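Local coordinates for protein leucine aminopeptidase 2, chloroplastic (Streptomyces sp. BC16019, PDB 5LHJ) that acts in bottromycin maturation as an M17-family metalloaminopeptidase that binds manganese and probably removes N-terminal amino acids from peptides, at residues E338-D343 against R431-H436; R413-A418 against D440-A445; L222-L227 against P238-L243; H331-T336 against Q449-A454; A388-D393 against W458-I463. All coordinates share one frame; numbering follows the deposited sequence. Where two conformers were deposited one is given.

Contact 1: residues E338-D343 against R431-H436; sequences EITHTD and RVNCSH
A chi1 of 77° sets CG of N433 between its own backbone N and carbonyl carbon, and T340 holds OG1 in the same staggered place with chi1 55°. Both polar groups are thereby brought to backbone atoms of the opposite segment. The contact lies in the M17 catalytic domain, where the ends of two short strands pair in parallel and then run on as loops. The pairing is brief. E338 N gives a nearly straight hydrogen bond to R431 O at 2.9 Å, and N433 N donates to E338 O at 3.1 Å. From here the buried amide of N433 takes over. Its OD1 accepts from T340 N at 2.8 Å, with the donor tilted from the carbonyl plane, and more weakly from H341 N. Its ND2 donates to H341 O at 2.9 Å. Three backbone polar atoms of the loop are thus tied to one amide, and they fix which way it is flipped. T340 OG1 donates to C434 O at 2.7 Å, on a lone pair in the carbonyl plane. The CG2 methyl of T340 rests on CG1 of V432, while CB of H341 meets CB of C434. E338 lies alongside V432 and sends its OE1 on to S426. The loop leads to D343, a ligand of the second manganese ion in this enzyme, although no manganese is bound to this chain in the model. The same D343 uses its backbone N to donate to ND1 of H341 at 3.2 Å, in the plane of the imidazole.

Contact 2: residues R413-A418 against D440-A445; sequences RLPLLA and DTIQAA
I442 projects from the first turn of helix 440-449 toward the loop 413-418 and meets P415 and L417. The contact is loop-on-helix packing within the catalytic domain. It joins the chain just after strand 410-413 to the start of that helix, with no hydrogen bond across. With chi1 at -62°, CG1 of I442 lies anti to the carbonyl carbon and CG2 anti to the backbone N, and both branches reach P415 O. CG2 of I442 lies 3.5 Å from P415 O. The longer branch carries CD1 past this carbonyl to the side chain of L417, which it meets slantwise. CD1 of I442 and CD1 of L417 are 3.5 Å apart, closer than usual for two methyls. An inverse gamma turn centred on L416 bends the loop here, with a weak bond from L417 N to P415 O. L417 stays with I442, while L416 reaches A445 three residues further on, with CD2 of L416 3.8 Å from CB of A445. L416 also packs on F390 of strand 386-390. A second subunit adds to the packing: its A381 touches T441 and I442, and its T386 touches L417. The contact is therefore part of a subunit interface. T441 turns its hydroxyl to T375. The CG2 methyl of T441 lies 4.2 Å from CD1 of L414.

Contact 3: residues L222-L227 against P238-L243; sequences LGLTGL and PRYVEL
CB of Y240 touches CD1 of L224 and, at 4.1 Å, CD2 of L227. One bond further, CG of Y240 lies 3.5 Å from CD1 of L224. This methyl stands over one ring face, 3.6 Å from the ring centroid and 15° off the normal, a CH-pi contact. Along the ring, CD2 of Y240 meets CD1 of L222 at 3.6 Å, and CE2 touches the same methyl more loosely. At the tip, Y240 OH donates to E242 OE2 at 2.6 Å, meeting it on the anti side of the carboxylate. H310 is a second partner of this hydroxyl. The three leucines each cross the tyrosine at about a right angle and touch it with their methyl groups. L227 rests CD1 on CB of P238, and its CD2 lies near R239 O. The contact packs helix 225-231 and the turn before it against strand 239-245 in the sheet of the catalytic domain. L224 is the N-cap of that helix, and helix 345-358 touches the tyrosine through V353 and R356. A valine in place of Y240 would probably leave the methyl of L224 without a ring face and E242 OE2 without its hydroxyl. E242 OE2 also pairs with R356, which is likely to favour a charged carboxylate. Between the segments the contact is almost wholly apolar: the ring gives a face to L224, while its hydroxyl is satisfied within its own strand.

Contact 4: residues H331-T336 against Q449-A454; sequences HLDGTT and QDFVAA
D333 OD1 is gripped twice by T335, and both residues lean on the ring of F451. T335 OG1 donates to D333 OD1 at 2.7 Å on the syn side, and T335 N donates at 3.0 Å from above the carboxylate plane. The second bond closes an Asx turn, made possible by a chi1 of 67° that folds the carboxylate of D333 back over its own loop. The loop holds a type I turn, H331 to G334, and links the antiparallel strands 328-330 and 336-338 as a hairpin. The other carboxylate oxygen, D333 OD2, takes a hydrogen bond of 2.6 Å from a water. The same water donates to D450 O at 2.9 Å and so bridges the two segments. F451 follows helix 440-449 and enters from the other side of the contact. It makes a T-shaped pair with H331: the edge of the phenylalanine faces the imidazole, with centroids 4.8 Å apart and planes at 67°. CE1 of F451 does most of the touching, over the H331 face and 3.6 Å from T335 OG1. H331 is held in rotation at both nitrogens, by D352 at ND1 and T337 at NE2. Helix 345-358 also packs on F451 through A351 and V355. T336 bonds to Y145 of a neighbouring subunit. No direct hydrogen bond joins the segments, so without the water they would probably be held by packing on F451 alone.

Contact 5: residues A388-D393 against W458-I463; sequences ALFTPD and WAHLDI
L389 and L461 mark the tight part of this contact, lying side by side with CD1 of L389 only 3.5 Å from CD2 of L461. They sit on one face of an antiparallel strand pair, 386-390 with 458-462, in the main sheet of the catalytic domain. Helix 394-407 covers L389. The backbones are stitched at two hydrogen-bonded pairs, A388 with D462 and F390 with H460. The A388 N to D462 O bond is nearly straight at 177°, and D462 N returns a bond to A388 O at 2.8 Å. On the other face, F390 and H460 point the same way. Their rings are near parallel, with planes at 24°, but slid apart, so that CD1 of F390 meets CD2 of H460 at 3.6 Å. H460 gives its polar end to D370, as W458 does, and D462 is held by T375 and L374. Towards P392 the strand pairing ends and the packing thins. P392 is exposed, and its CD meets CE3 of W458 at 3.9 Å. T391 closes this end. With chi1 at 177°, its OG1 is carried across to donate to W458 O at 2.7 Å. The same OG1 accepts from D393 N at 3.1 Å, forming an ST turn. A valine in place of T391 would probably leave W458 O and D393 N without these bonds and free the turn to shift. One hydroxyl thus acts as donor to the neighbouring strand and as acceptor within its own turn, continuing the cross-strand bonding where the backbone pairs stop.

How the contacts relate
All five lie in the M17 catalytic domain. Contact 3 comes first along the chain and closes before the others open. Contact 4 then spans contacts 1 and 2, and contact 5 encloses contact 2. Contacts 2 and 5 are nearest, with centres about 9 Å apart; L414 N bonds to L389 O. Contacts 1 and 4 have centres about 16 Å apart and are joined by R431, which forms a salt bridge to D450 and a probable hydrogen bond to T335. S435 and Q443 link contacts 1 and 2. Contacts 3 and 5 reach the same sheet, with centres about 22 Å apart. Contact 1 holds manganese ligand D343; contacts 2 and 5 lead from it to that sheet.

Contact 1: residues E338-D343 against R431-H436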
# COMPACT_ATOMS: atom_id res chain seq x y z
N GLU A 338 13.04 18.38 17.65
CA GLU A 338 13.02 16.93 17.60
C GLU A 338 12.76 16.47 16.17
O GLU A 338 11.79 16.91 15.54
CB GLU A 338 11.93 16.38 18.50
CG GLU A 338 11.90 14.86 18.56
CD GLU A 338 10.72 14.28 19.32
OE1 GLU A 338 9.71 14.99 19.57
OE2 GLU A 338 10.80 13.08 19.65
N ILE A 339 13.63 15.60 15.66
CA ILE A 339 13.50 15.04 14.31
C ILE A 339 12.54 13.87 14.35
O ILE A 339 12.89 12.75 14.75
CB ILE A 339 14.87 14.60 13.71
CG1 ILE A 339 15.90 15.74 13.76
CG2 ILE A 339 14.69 14.08 12.27
CD1 ILE A 339 15.49 17.01 13.04
N THR A 340 11.29 14.12 13.97
CA THR A 340 10.29 13.06 13.93
C THR A 340 10.15 12.42 12.54
O THR A 340 9.53 11.36 12.42
CB THR A 340 8.94 13.57 14.42
OG1 THR A 340 8.57 14.72 13.66
CG2 THR A 340 9.03 13.97 15.91
N HIS A 341 10.69 13.05 11.50
CA HIS A 341 10.70 12.48 10.15
C HIS A 341 11.88 13.10 9.41
O HIS A 341 11.94 14.33 9.30
CB HIS A 341 9.36 12.77 9.43
CG HIS A 341 9.08 11.87 8.26
ND1 HIS A 341 9.91 11.81 7.16
CD2 HIS A 341 8.07 11.00 8.00
CE1 HIS A 341 9.44 10.95 6.28
NE2 HIS A 341 8.33 10.43 6.78
N THR A 342 12.81 12.28 8.91
CA THR A 342 14.02 12.79 8.26
C THR A 342 13.78 13.41 6.87
O THR A 342 14.66 14.08 6.34
CB THR A 342 15.13 11.72 8.14
OG1 THR A 342 14.71 10.67 7.25
CG2 THR A 342 15.48 11.15 9.51
N ASP A 343 12.62 13.18 6.27
CA ASP A 343 12.22 13.83 5.01
C ASP A 343 11.78 15.30 5.17
O ASP A 343 11.69 16.01 4.16
CB ASP A 343 11.15 13.02 4.29
CG ASP A 343 10.96 13.43 2.83
OD1 ASP A 343 11.94 13.78 2.14
OD2 ASP A 343 9.80 13.40 2.36
N ARG A 431 10.04 21.92 19.70
CA ARG A 431 9.15 21.68 18.57
C ARG A 431 9.54 20.40 17.86
O ARG A 431 10.65 19.88 18.07
CB ARG A 431 9.25 22.83 17.58
CG ARG A 431 10.66 22.99 17.01
CD ARG A 431 10.78 24.21 16.14
NE ARG A 431 10.90 25.48 16.85
CZ ARG A 431 11.97 25.91 17.52
NH1 ARG A 431 13.05 25.16 17.69
NH2 ARG A 431 11.95 27.13 18.03
N VAL A 432 8.64 19.94 17.00
CA VAL A 432 8.93 18.84 16.06
C VAL A 432 9.10 19.38 14.64
O VAL A 432 8.60 20.46 14.32
CB VAL A 432 7.83 17.76 16.02
CG1 VAL A 432 7.68 17.11 17.38
CG2 VAL A 432 6.48 18.32 15.51
N ASN A 433 9.79 18.61 13.80
CA ASN A 433 9.84 18.92 12.36
C ASN A 433 8.76 18.23 11.54
O ASN A 433 8.70 18.45 10.33
CB ASN A 433 11.22 18.66 11.75
CG ASN A 433 11.52 17.19 11.50
OD1 ASN A 433 11.02 16.30 12.20
ND2 ASN A 433 12.34 16.93 10.49
N CYS A 434 7.91 17.41 12.18
CA CYS A 434 6.81 16.73 11.48
C CYS A 434 5.75 16.29 12.47
O CYS A 434 6.06 15.59 13.45
CB CYS A 434 7.34 15.51 10.74
SG CYS A 434 6.10 14.62 9.76
N SER A 435 4.51 16.70 12.23
CA SER A 435 3.38 16.32 13.10
C SER A 435 2.72 15.01 12.72
O SER A 435 1.90 14.48 13.50
CB SER A 435 2.30 17.41 13.08
OG SER A 435 1.72 17.48 11.79
N HIS A 436 2.99 14.53 11.51
CA HIS A 436 2.27 13.41 10.91
C HIS A 436 0.77 13.68 10.79
O HIS A 436 -0.03 12.74 10.70
CB HIS A 436 2.51 12.09 11.67
CG HIS A 436 3.96 11.77 11.87
ND1 HIS A 436 4.61 11.99 13.06
CD2 HIS A 436 4.88 11.26 11.02
CE1 HIS A 436 5.87 11.63 12.94
NE2 HIS A 436 6.06 11.19 11.71

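Contact 2: residues R413-A418 against D440-A445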
# COMPACT_ATOMS: atom_id res chain seq x y z
N ARG A 413 -1.41 33.39 -1.38
CA ARG A 413 -1.11 33.61 0.03
C ARG A 413 -1.87 32.63 0.92
O ARG A 413 -3.10 32.52 0.82
CB ARG A 413 -1.43 35.04 0.46
CG ARG A 413 -0.86 35.39 1.83
CD ARG A 413 -1.33 36.73 2.29
NE ARG A 413 -0.76 37.10 3.57
CZ ARG A 413 -1.02 38.23 4.21
NH1 ARG A 413 -1.85 39.13 3.67
NH2 ARG A 413 -0.45 38.47 5.39
N LEU A 414 -1.17 31.92 1.78
CA LEU A 414 -1.80 31.08 2.79
C LEU A 414 -1.59 31.69 4.18
O LEU A 414 -0.60 32.36 4.41
CB LEU A 414 -1.25 29.66 2.73
CG LEU A 414 -1.51 28.91 1.41
CD1 LEU A 414 -0.88 27.52 1.49
CD2 LEU A 414 -3.00 28.81 1.11
N PRO A 415 -2.53 31.45 5.11
CA PRO A 415 -2.47 32.05 6.45
C PRO A 415 -1.52 31.36 7.41
O PRO A 415 -1.40 30.12 7.42
CB PRO A 415 -3.92 31.91 6.94
CG PRO A 415 -4.39 30.66 6.28
CD PRO A 415 -3.79 30.72 4.91
N LEU A 416 -0.86 32.16 8.24
CA LEU A 416 -0.09 31.64 9.37
C LEU A 416 -1.07 31.35 10.51
O LEU A 416 -1.18 32.12 11.46
CB LEU A 416 0.99 32.65 9.78
CG LEU A 416 2.12 32.81 8.75
CD1 LEU A 416 2.83 34.15 8.89
CD2 LEU A 416 3.13 31.68 8.86
N LEU A 417 -1.75 30.21 10.42
CA LEU A 417 -2.85 29.87 11.32
C LEU A 417 -2.36 29.59 12.73
O LEU A 417 -1.64 28.62 12.96
CB LEU A 417 -3.62 28.65 10.81
CG LEU A 417 -4.36 28.82 9.48
CD1 LEU A 417 -4.85 27.49 8.94
CD2 LEU A 417 -5.50 29.82 9.56
N ALA A 418 -2.76 30.43 13.68
CA ALA A 418 -2.33 30.25 15.08
C ALA A 418 -2.70 28.87 15.64
O ALA A 418 -1.92 28.27 16.38
CB ALA A 418 -2.90 31.35 15.96
N ASP A 440 0.74 20.32 6.87
CA ASP A 440 2.21 20.49 6.95
C ASP A 440 2.74 21.75 6.26
O ASP A 440 3.74 22.32 6.71
CB ASP A 440 2.95 19.26 6.42
CG ASP A 440 4.45 19.32 6.71
OD1 ASP A 440 4.82 19.51 7.90
OD2 ASP A 440 5.25 19.26 5.74
N THR A 441 2.10 22.21 5.19
CA THR A 441 2.55 23.43 4.51
C THR A 441 2.47 24.65 5.45
O THR A 441 3.42 25.43 5.56
CB THR A 441 1.76 23.69 3.20
OG1 THR A 441 1.91 22.57 2.31
CG2 THR A 441 2.29 24.94 2.51
N ILE A 442 1.35 24.76 6.17
CA ILE A 442 1.18 25.83 7.16
C ILE A 442 2.09 25.60 8.37
O ILE A 442 2.75 26.55 8.85
CB ILE A 442 -0.32 26.00 7.53
CG1 ILE A 442 -1.09 26.41 6.25
CG2 ILE A 442 -0.45 27.02 8.66
CD1 ILE A 442 -2.53 26.82 6.42
N GLN A 443 2.19 24.36 8.84
CA GLN A 443 3.05 24.05 9.98
C GLN A 443 4.52 24.38 9.68
O GLN A 443 5.22 24.89 10.54
CB GLN A 443 2.92 22.58 10.39
CG GLN A 443 1.55 22.25 10.95
CD GLN A 443 1.23 20.77 10.87
OE1 GLN A 443 2.13 19.92 10.92
NE2 GLN A 443 -0.05 20.44 10.78
N ALA A 444 4.97 24.11 8.44
CA ALA A 444 6.36 24.41 8.07
C ALA A 444 6.65 25.91 8.12
O ALA A 444 7.72 26.35 8.55
CB ALA A 444 6.71 23.85 6.70
N ALA A 445 5.68 26.71 7.67
CA ALA A 445 5.80 28.16 7.68
C ALA A 445 5.87 28.68 9.12
O ALA A 445 6.70 29.53 9.44
CB ALA A 445 4.63 28.79 6.92

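Contact 3: residues L222-L227 against P238-L243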
# COMPACT_ATOMS: atom_id res chain seq x y z
N LEU A 222 30.06 28.74 12.64
CA LEU A 222 28.85 29.54 12.47
C LEU A 222 27.67 29.00 13.26
O LEU A 222 26.72 29.73 13.48
CB LEU A 222 28.47 29.64 10.99
CG LEU A 222 29.52 30.19 10.03
CD1 LEU A 222 28.87 30.39 8.67
CD2 LEU A 222 30.13 31.48 10.55
N GLY A 223 27.74 27.75 13.70
CA GLY A 223 26.70 27.19 14.56
C GLY A 223 25.40 26.87 13.83
O GLY A 223 24.32 26.87 14.45
N LEU A 224 25.50 26.58 12.53
CA LEU A 224 24.34 26.19 11.71
C LEU A 224 24.10 24.69 11.91
O LEU A 224 24.41 23.87 11.04
CB LEU A 224 24.57 26.55 10.24
CG LEU A 224 24.93 28.02 9.95
CD1 LEU A 224 25.19 28.26 8.47
CD2 LEU A 224 23.86 28.97 10.45
N THR A 225 23.55 24.36 13.07
CA THR A 225 23.45 22.99 13.56
C THR A 225 22.56 22.12 12.69
O THR A 225 22.84 20.95 12.49
CB THR A 225 22.90 22.93 15.00
OG1 THR A 225 23.52 23.95 15.79
CG2 THR A 225 23.15 21.57 15.62
N GLY A 226 21.47 22.71 12.21
CA GLY A 226 20.53 21.97 11.36
C GLY A 226 21.19 21.52 10.07
O GLY A 226 21.08 20.37 9.67
N LEU A 227 21.91 22.44 9.42
CA LEU A 227 22.64 22.14 8.19
C LEU A 227 23.66 21.00 8.39
O LEU A 227 23.69 20.05 7.60
CB LEU A 227 23.35 23.40 7.67
CG LEU A 227 24.30 23.22 6.48
CD1 LEU A 227 23.59 22.69 5.25
CD2 LEU A 227 24.95 24.57 6.18
N PRO A 238 28.64 19.40 3.64
CA PRO A 238 27.80 20.58 3.39
C PRO A 238 28.63 21.84 3.19
O PRO A 238 29.85 21.84 3.44
CB PRO A 238 26.95 20.67 4.66
CG PRO A 238 27.82 20.08 5.73
CD PRO A 238 28.59 18.97 5.05
N ARG A 239 27.98 22.88 2.68
CA ARG A 239 28.58 24.20 2.45
C ARG A 239 27.57 25.24 2.87
O ARG A 239 26.35 25.00 2.83
CB ARG A 239 28.92 24.40 0.96
CG ARG A 239 30.01 23.48 0.41
CD ARG A 239 31.38 23.89 0.93
NE ARG A 239 32.51 23.10 0.40
CZ ARG A 239 33.04 22.03 0.98
NH1 ARG A 239 32.56 21.52 2.12
NH2 ARG A 239 34.10 21.45 0.42
N TYR A 240 28.06 26.41 3.25
CA TYR A 240 27.20 27.57 3.44
C TYR A 240 27.83 28.74 2.71
O TYR A 240 29.02 29.02 2.90
CB TYR A 240 27.04 27.89 4.92
CG TYR A 240 26.22 29.10 5.19
CD1 TYR A 240 24.85 29.12 4.91
CD2 TYR A 240 26.79 30.25 5.72
CE1 TYR A 240 24.08 30.26 5.15
CE2 TYR A 240 26.04 31.39 5.97
CZ TYR A 240 24.68 31.39 5.69
OH TYR A 240 23.94 32.52 5.95
N VAL A 241 27.03 29.42 1.89
CA VAL A 241 27.52 30.53 1.05
C VAL A 241 26.72 31.80 1.32
O VAL A 241 25.48 31.77 1.37
CB VAL A 241 27.47 30.18 -0.46
CG1 VAL A 241 28.12 31.29 -1.30
CG2 VAL A 241 28.20 28.87 -0.72
N GLU A 242 27.43 32.91 1.48
CA GLU A 242 26.79 34.22 1.56
C GLU A 242 27.27 35.06 0.38
O GLU A 242 28.47 35.12 0.09
CB GLU A 242 27.03 34.91 2.91
CG GLU A 242 26.10 34.35 3.98
CD GLU A 242 26.28 34.93 5.38
OE1 GLU A 242 27.32 35.57 5.65
OE2 GLU A 242 25.39 34.70 6.22
N LEU A 243 26.31 35.67 -0.30
CA LEU A 243 26.52 36.30 -1.61
C LEU A 243 25.87 37.67 -1.49
O LEU A 243 24.66 37.73 -1.27
CB LEU A 243 25.84 35.42 -2.69
CG LEU A 243 25.91 35.78 -4.17
CD1 LEU A 243 27.34 35.68 -4.65
CD2 LEU A 243 25.03 34.87 -5.00

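Contact 4: residues H331-T336 against Q449-A454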
# COMPACT_ATOMS: atom_id res chain seq x y z
N HIS A 331 19.59 24.57 18.10
CA HIS A 331 19.81 25.58 17.07
C HIS A 331 20.66 26.75 17.57
O HIS A 331 20.96 26.86 18.77
CB HIS A 331 18.46 26.10 16.55
CG HIS A 331 17.68 25.07 15.80
ND1 HIS A 331 17.99 24.68 14.51
CD2 HIS A 331 16.59 24.35 16.15
CE1 HIS A 331 17.12 23.76 14.11
NE2 HIS A 331 16.27 23.55 15.09
N LEU A 332 21.02 27.62 16.63
CA LEU A 332 21.81 28.84 16.89
C LEU A 332 21.19 29.80 17.92
O LEU A 332 21.92 30.53 18.60
CB LEU A 332 22.06 29.57 15.56
CG LEU A 332 22.94 30.83 15.53
CD1 LEU A 332 24.33 30.51 16.03
CD2 LEU A 332 23.02 31.36 14.11
N ASP A 333 19.86 29.82 18.02
CA ASP A 333 19.14 30.64 19.01
C ASP A 333 18.92 29.93 20.36
O ASP A 333 18.24 30.47 21.23
CB ASP A 333 17.80 31.16 18.47
CG ASP A 333 16.77 30.05 18.21
OD1 ASP A 333 17.06 28.86 18.39
OD2 ASP A 333 15.64 30.41 17.81
N GLY A 334 19.50 28.74 20.53
CA GLY A 334 19.36 27.96 21.76
C GLY A 334 18.12 27.08 21.86
O GLY A 334 18.02 26.28 22.80
N THR A 335 17.18 27.19 20.91
CA THR A 335 15.97 26.37 20.94
C THR A 335 16.23 25.02 20.29
O THR A 335 17.21 24.84 19.58
CB THR A 335 14.76 27.05 20.26
OG1 THR A 335 14.96 27.17 18.84
CG2 THR A 335 14.51 28.41 20.85
N THR A 336 15.33 24.07 20.54
CA THR A 336 15.55 22.69 20.16
C THR A 336 14.45 22.15 19.25
O THR A 336 13.27 22.49 19.40
CB THR A 336 15.69 21.77 21.38
OG1 THR A 336 14.51 21.86 22.19
CG2 THR A 336 16.90 22.14 22.19
N GLN A 449 8.90 30.61 11.04
CA GLN A 449 8.60 31.89 11.69
C GLN A 449 9.28 32.02 13.06
O GLN A 449 9.73 33.12 13.40
CB GLN A 449 7.09 32.09 11.83
CG GLN A 449 6.70 33.48 12.31
CD GLN A 449 5.19 33.68 12.35
OE1 GLN A 449 4.43 32.72 12.49
NE2 GLN A 449 4.75 34.93 12.24
N ASP A 450 9.37 30.91 13.80
CA ASP A 450 10.00 30.87 15.14
C ASP A 450 11.45 31.40 15.13
O ASP A 450 11.96 31.89 16.14
CB ASP A 450 10.11 29.42 15.68
CG ASP A 450 8.78 28.75 16.05
OD1 ASP A 450 7.71 29.37 16.17
OD2 ASP A 450 8.85 27.50 16.24
N PHE A 451 12.13 31.27 13.99
CA PHE A 451 13.56 31.58 13.92
C PHE A 451 13.88 32.98 13.40
O PHE A 451 15.03 33.36 13.35
CB PHE A 451 14.25 30.51 13.08
CG PHE A 451 14.14 29.15 13.68
CD1 PHE A 451 15.00 28.77 14.70
CD2 PHE A 451 13.14 28.27 13.28
CE1 PHE A 451 14.89 27.51 15.28
CE2 PHE A 451 13.01 27.02 13.88
CZ PHE A 451 13.89 26.63 14.87
N VAL A 452 12.85 33.73 13.01
CA VAL A 452 13.05 35.09 12.50
C VAL A 452 12.99 36.02 13.69
O VAL A 452 11.99 36.04 14.42
CB VAL A 452 11.99 35.48 11.46
CG1 VAL A 452 12.27 36.87 10.90
CG2 VAL A 452 11.98 34.47 10.32
N ALA A 453 14.05 36.79 13.90
CA ALA A 453 14.16 37.66 15.06
C ALA A 453 12.99 38.62 15.17
O ALA A 453 12.49 39.12 14.17
CB ALA A 453 15.47 38.43 15.04
N ALA A 454 12.58 38.88 16.41
CA ALA A 454 11.45 39.75 16.73
C ALA A 454 11.55 41.08 16.01
O ALA A 454 12.62 41.69 15.98
CB ALA A 454 11.38 39.99 18.24
O HOH W 1 13.06 29.94 18.06

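Contact 5: residues A388-D393 against W458-I463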
# COMPACT_ATOMS: atom_id res chain seq x y z
N ALA A 388 3.17 28.87 -2.82
CA ALA A 388 2.52 29.35 -1.60
C ALA A 388 3.34 30.48 -0.99
O ALA A 388 4.59 30.39 -0.91
CB ALA A 388 2.35 28.22 -0.61
N LEU A 389 2.66 31.57 -0.61
CA LEU A 389 3.28 32.75 0.03
C LEU A 389 2.77 32.86 1.46
O LEU A 389 1.56 32.85 1.69
CB LEU A 389 2.90 34.02 -0.73
CG LEU A 389 3.15 35.37 -0.05
CD1 LEU A 389 4.64 35.61 0.19
CD2 LEU A 389 2.56 36.49 -0.87
N PHE A 390 3.69 33.00 2.42
CA PHE A 390 3.35 33.26 3.81
C PHE A 390 4.05 34.52 4.29
O PHE A 390 5.25 34.69 4.05
CB PHE A 390 3.82 32.13 4.71
CG PHE A 390 3.07 30.85 4.53
CD1 PHE A 390 3.47 29.92 3.58
CD2 PHE A 390 1.99 30.54 5.35
CE1 PHE A 390 2.80 28.71 3.43
CE2 PHE A 390 1.31 29.34 5.20
CZ PHE A 390 1.71 28.42 4.24
N THR A 391 3.31 35.40 4.97
CA THR A 391 3.91 36.54 5.68
C THR A 391 2.89 37.12 6.65
O THR A 391 1.71 37.16 6.32
CB THR A 391 4.40 37.66 4.72
OG1 THR A 391 4.91 38.77 5.48
CG2 THR A 391 3.30 38.16 3.82
N PRO A 392 3.34 37.58 7.83
CA PRO A 392 2.40 38.32 8.70
C PRO A 392 2.15 39.77 8.28
O PRO A 392 1.25 40.40 8.83
CB PRO A 392 3.09 38.27 10.07
CG PRO A 392 4.52 38.09 9.78
CD PRO A 392 4.65 37.38 8.47
N ASP A 393 2.93 40.28 7.33
CA ASP A 393 2.90 41.68 6.91
C ASP A 393 2.06 41.82 5.64
O ASP A 393 2.47 41.41 4.56
CB ASP A 393 4.36 42.12 6.68
CG ASP A 393 4.52 43.61 6.43
OD1 ASP A 393 3.77 44.21 5.64
OD2 ASP A 393 5.46 44.17 7.03
N TRP A 458 9.19 39.57 7.32
CA TRP A 458 9.60 38.31 6.72
C TRP A 458 8.51 37.75 5.83
O TRP A 458 7.32 37.88 6.13
CB TRP A 458 9.97 37.33 7.83
CG TRP A 458 9.98 35.86 7.48
CD1 TRP A 458 10.98 35.17 6.82
CD2 TRP A 458 8.97 34.91 7.79
NE1 TRP A 458 10.62 33.84 6.70
CE2 TRP A 458 9.40 33.66 7.30
CE3 TRP A 458 7.73 34.99 8.44
CZ2 TRP A 458 8.63 32.50 7.44
CZ3 TRP A 458 6.96 33.82 8.58
CH2 TRP A 458 7.41 32.61 8.08
N ALA A 459 8.94 37.14 4.72
CA ALA A 459 8.07 36.36 3.86
C ALA A 459 8.74 35.04 3.51
O ALA A 459 9.96 34.95 3.40
CB ALA A 459 7.72 37.13 2.59
N HIS A 460 7.90 34.02 3.30
CA HIS A 460 8.34 32.66 2.97
C HIS A 460 7.62 32.22 1.70
O HIS A 460 6.38 32.29 1.62
CB HIS A 460 8.03 31.75 4.17
CG HIS A 460 7.95 30.29 3.85
ND1 HIS A 460 9.00 29.58 3.29
CD2 HIS A 460 6.95 29.39 4.04
CE1 HIS A 460 8.64 28.32 3.13
NE2 HIS A 460 7.41 28.17 3.60
N LEU A 461 8.40 31.78 0.71
CA LEU A 461 7.86 31.28 -0.56
C LEU A 461 8.11 29.78 -0.65
O LEU A 461 9.26 29.36 -0.70
CB LEU A 461 8.53 31.97 -1.74
CG LEU A 461 8.50 33.49 -1.83
CD1 LEU A 461 9.02 33.97 -3.20
CD2 LEU A 461 7.12 34.01 -1.62
N ASP A 462 7.04 28.98 -0.64
CA ASP A 462 7.15 27.52 -0.75
C ASP A 462 6.86 27.17 -2.21
O ASP A 462 5.72 27.29 -2.65
CB ASP A 462 6.19 26.83 0.22
CG ASP A 462 6.40 25.31 0.31
OD1 ASP A 462 7.10 24.68 -0.53
OD2 ASP A 462 5.83 24.72 1.26
N ILE A 463 7.89 26.77 -2.94
CA ILE A 463 7.80 26.62 -4.40
C ILE A 463 8.03 25.18 -4.87
O ILE A 463 8.40 24.95 -6.02
CB ILE A 463 8.76 27.59 -5.12
CG1 ILE A 463 10.23 27.30 -4.78
CG2 ILE A 463 8.41 29.04 -4.76
CD1 ILE A 463 11.23 27.94 -5.72